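Local atomic coordinates of glutathione S-transferase (Cupriavidus metallidurans, PDB entry 4MK3), a protein that probably acts as a glutathione transferase, joining glutathione to electrophilic substrates, and here holds bound glutathione sulfinic acid. Residues K167-G172 and L177-V182. Residues are numbered along the deposited sequence; the frame is centred on the assembly and turned at random.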
ATOM      1  N   LYS A 167     -10.995  23.509  -5.084  1.00 16.89           N
ATOM      2  CA  LYS A 167     -10.220  23.803  -3.883  1.00 15.91           C
ATOM      3  C   LYS A 167      -8.780  24.189  -4.199  1.00 15.56           C
ATOM      4  O   LYS A 167      -8.235  23.841  -5.233  1.00 17.10           O
ATOM      5  CB  LYS A 167     -10.224  22.585  -2.944  1.00 15.15           C
ATOM      6  CG  LYS A 167     -11.553  22.291  -2.295  1.00 16.89           C
ATOM      7  CD  LYS A 167     -11.503  20.990  -1.479  1.00 20.97           C
ATOM      8  CE  LYS A 167     -11.537  19.745  -2.381  1.00 21.81           C
ATOM      9  NZ  LYS A 167     -11.588  18.461  -1.585  1.00 22.62           N
ATOM     10  N   THR A 168      -8.160  24.905  -3.276  1.00 15.21           N
ATOM     11  CA  THR A 168      -6.750  25.295  -3.361  1.00 14.94           C
ATOM     12  C   THR A 168      -5.815  24.116  -3.288  1.00 16.33           C
ATOM     13  O   THR A 168      -4.910  23.969  -4.127  1.00 16.42           O
ATOM     14  CB  THR A 168      -6.446  26.341  -2.252  1.00 16.39           C
ATOM     15  OG1 THR A 168      -7.229  27.515  -2.487  1.00 17.75           O
ATOM     16  CG2 THR A 168      -4.960  26.705  -2.210  1.00 19.67           C
ATOM     17  N   TRP A 169      -6.040  23.267  -2.292  1.00 14.76           N
ATOM     18  CA  TRP A 169      -5.311  22.027  -2.115  1.00 14.35           C
ATOM     19  C   TRP A 169      -6.308  20.882  -1.980  1.00 14.61           C
ATOM     20  O   TRP A 169      -7.506  21.086  -1.864  1.00 14.66           O
ATOM     21  CB  TRP A 169      -4.416  22.095  -0.870  1.00 15.53           C
ATOM     22  CG  TRP A 169      -3.293  23.099  -0.921  1.00 12.76           C
ATOM     23  CD1 TRP A 169      -3.176  24.223  -0.165  1.00 17.38           C
ATOM     24  CD2 TRP A 169      -2.117  23.039  -1.736  1.00 14.85           C
ATOM     25  NE1 TRP A 169      -2.005  24.869  -0.452  1.00 19.10           N
ATOM     26  CE2 TRP A 169      -1.332  24.158  -1.408  1.00 15.36           C
ATOM     27  CE3 TRP A 169      -1.651  22.147  -2.706  1.00 17.00           C
ATOM     28  CZ2 TRP A 169      -0.087  24.405  -2.008  1.00 16.46           C
ATOM     29  CZ3 TRP A 169      -0.413  22.388  -3.305  1.00 16.42           C
ATOM     30  CH2 TRP A 169       0.345  23.516  -2.953  1.00 16.89           C
ATOM     31  N   CYS A 170      -5.805  19.661  -2.003  1.00 13.96           N
ATOM     32  CA  CYS A 170      -6.681  18.493  -2.024  1.00 15.07           C
ATOM     33  C   CYS A 170      -7.734  18.491  -0.934  1.00 16.11           C
ATOM     34  O   CYS A 170      -8.880  18.097  -1.197  1.00 16.76           O
ATOM     35  CB  CYS A 170      -5.872  17.207  -1.933  1.00 15.45           C
ATOM     36  SG  CYS A 170      -5.000  16.767  -3.453  1.00 17.90           S
ATOM     37  N   THR A 171      -7.366  18.900   0.275  1.00 14.79           N
ATOM     38  CA  THR A 171      -8.297  18.931   1.394  1.00 15.13           C
ATOM     39  C   THR A 171      -8.778  20.327   1.759  1.00 18.80           C
ATOM     40  O   THR A 171      -9.405  20.500   2.794  1.00 21.59           O
ATOM     41  CB  THR A 171      -7.740  18.251   2.649  1.00 19.63           C
ATOM     42  OG1 THR A 171      -6.625  19.001   3.165  1.00 19.05           O
ATOM     43  CG2 THR A 171      -7.309  16.828   2.308  1.00 20.65           C
ATOM     44  N   GLY A 172      -8.516  21.316   0.913  1.00 13.98           N
ATOM     45  CA  GLY A 172      -9.026  22.663   1.130  1.00 14.99           C
ATOM     46  C   GLY A 172      -7.931  23.715   1.292  1.00 15.75           C
ATOM     47  O   GLY A 172      -7.184  23.990   0.368  1.00 16.21           O
ATOM     48  N   LEU A 177       0.049  15.801   3.060  1.00 12.95           N
ATOM     49  CA  LEU A 177       0.574  14.634   2.370  1.00 12.42           C
ATOM     50  C   LEU A 177      -0.271  14.246   1.161  1.00 12.16           C
ATOM     51  O   LEU A 177       0.245  13.649   0.215  1.00 13.12           O
ATOM     52  CB  LEU A 177       0.661  13.474   3.367  1.00 12.00           C
ATOM     53  CG  LEU A 177       1.170  12.125   2.841  1.00 13.41           C
ATOM     54  CD1 LEU A 177       2.585  12.234   2.298  1.00 15.34           C
ATOM     55  CD2 LEU A 177       1.115  11.082   3.957  1.00 15.21           C
ATOM     56  N   ALA A 178      -1.571  14.566   1.166  1.00 11.99           N
ATOM     57  CA  ALA A 178      -2.383  14.312  -0.005  1.00 12.96           C
ATOM     58  C   ALA A 178      -1.810  14.987  -1.245  1.00 11.96           C
ATOM     59  O   ALA A 178      -1.690  14.372  -2.322  1.00 12.56           O
ATOM     60  CB  ALA A 178      -3.821  14.782   0.239  1.00 12.82           C
ATOM     61  N   ASP A 179      -1.467  16.261  -1.090  1.00 12.07           N
ATOM     62  CA  ASP A 179      -0.897  17.025  -2.193  1.00 12.98           C
ATOM     63  C   ASP A 179       0.448  16.493  -2.617  1.00 12.12           C
ATOM     64  O   ASP A 179       0.734  16.393  -3.817  1.00 12.24           O
ATOM     65  CB  ASP A 179      -0.807  18.486  -1.756  1.00 13.07           C
ATOM     66  CG  ASP A 179      -2.136  19.001  -1.306  1.00 13.13           C
ATOM     67  OD1 ASP A 179      -3.038  19.182  -2.169  1.00 13.03           O
ATOM     68  OD2 ASP A 179      -2.304  19.176  -0.080  1.00 14.16           O
ATOM     69  N   VAL A 180       1.298  16.168  -1.646  1.00 11.94           N
ATOM     70  CA  VAL A 180       2.597  15.570  -1.971  1.00 12.36           C
ATOM     71  C   VAL A 180       2.414  14.332  -2.853  1.00 11.15           C
ATOM     72  O   VAL A 180       3.061  14.191  -3.890  1.00 11.67           O
ATOM     73  CB  VAL A 180       3.357  15.189  -0.688  1.00 11.55           C
ATOM     74  CG1 VAL A 180       4.665  14.491  -1.013  1.00 14.20           C
ATOM     75  CG2 VAL A 180       3.632  16.395   0.171  1.00 13.33           C
ATOM     76  N   ALA A 181       1.530  13.450  -2.422  1.00 11.48           N
ATOM     77  CA  ALA A 181       1.333  12.170  -3.087  1.00 12.28           C
ATOM     78  C   ALA A 181       0.790  12.383  -4.506  1.00 11.84           C
ATOM     79  O   ALA A 181       1.278  11.791  -5.474  1.00 12.78           O
ATOM     80  CB  ALA A 181       0.434  11.296  -2.255  1.00 12.42           C
ATOM     81  N   VAL A 182      -0.216  13.234  -4.643  1.00 12.56           N
ATOM     82  CA  VAL A 182      -0.794  13.533  -5.950  1.00 13.17           C
ATOM     83  C   VAL A 182       0.229  14.188  -6.871  1.00 11.53           C
ATOM     84  O   VAL A 182       0.384  13.787  -8.024  1.00 12.36           O
ATOM     85  CB  VAL A 182      -2.072  14.400  -5.808  1.00 13.37           C
ATOM     86  CG1 VAL A 182      -2.535  14.901  -7.172  1.00 14.40           C
ATOM     87  CG2 VAL A 182      -3.176  13.600  -5.111  1.00 11.88           C
TER
HETATM   88  O   HOH W   1      -4.532  19.053   1.249  1.00 15.59           O
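Asp179, in the first turn of helix 177-192, reaches into the loop before it and holds the backbone of Cys170. Its OD1 accepts the Cys170 N-H through the syn lone pair at 2.8 Å. The bond is almost straight, 174° at the hydrogen. OD2 takes a bridging water: the water donates a hydrogen bond to OD2 at 2.6 Å and accepts from Thr171 N at 3.0 Å. The carboxylate thus serves two successive amides of the type I turn from Trp169 to Gly172, Cys170 directly and Thr171 through the water.

Trp169 crosses Asp179 at about a right angle. OD1 lies at the indole edge, near the ring plane, 3.3 Å from CE3. Ring and carboxylate planes are 64° apart, so the two do not stack. Next to this edge contact, the Cys170 side chain leaves the backbone toward the helix. Its CB meets Ala178 CB at 3.8 Å. With SG beside the backbone N (chi1 -74°), the sulfur comes to 4.0 Å from Val182 CG2, one turn further along the helix. Within the loop, Lys167 NZ donates to Cys170 O.

OD2 also accepts the N-H of Thr176, and Thr176 OG1 is hydrogen-bonded to Ala178 N. This is consistent with the N-capping box (Thr-x-x-Asp) known at this helix in glutathione transferases, though here Thr176 OG1 is paired with Ala178 N. Were Asp179 an alanine, the amides of Cys170 and Thr176 and the bridging water would probably lose their acceptor, and the turn its polar tie to the helix.

The contact is buried in the C-terminal helical domain. Trp115 of helix 106-134 packs on Cys170, Ala178 and Val182, while Phe208 of helix 203-212 touches Trp169, Asp179 and Val182.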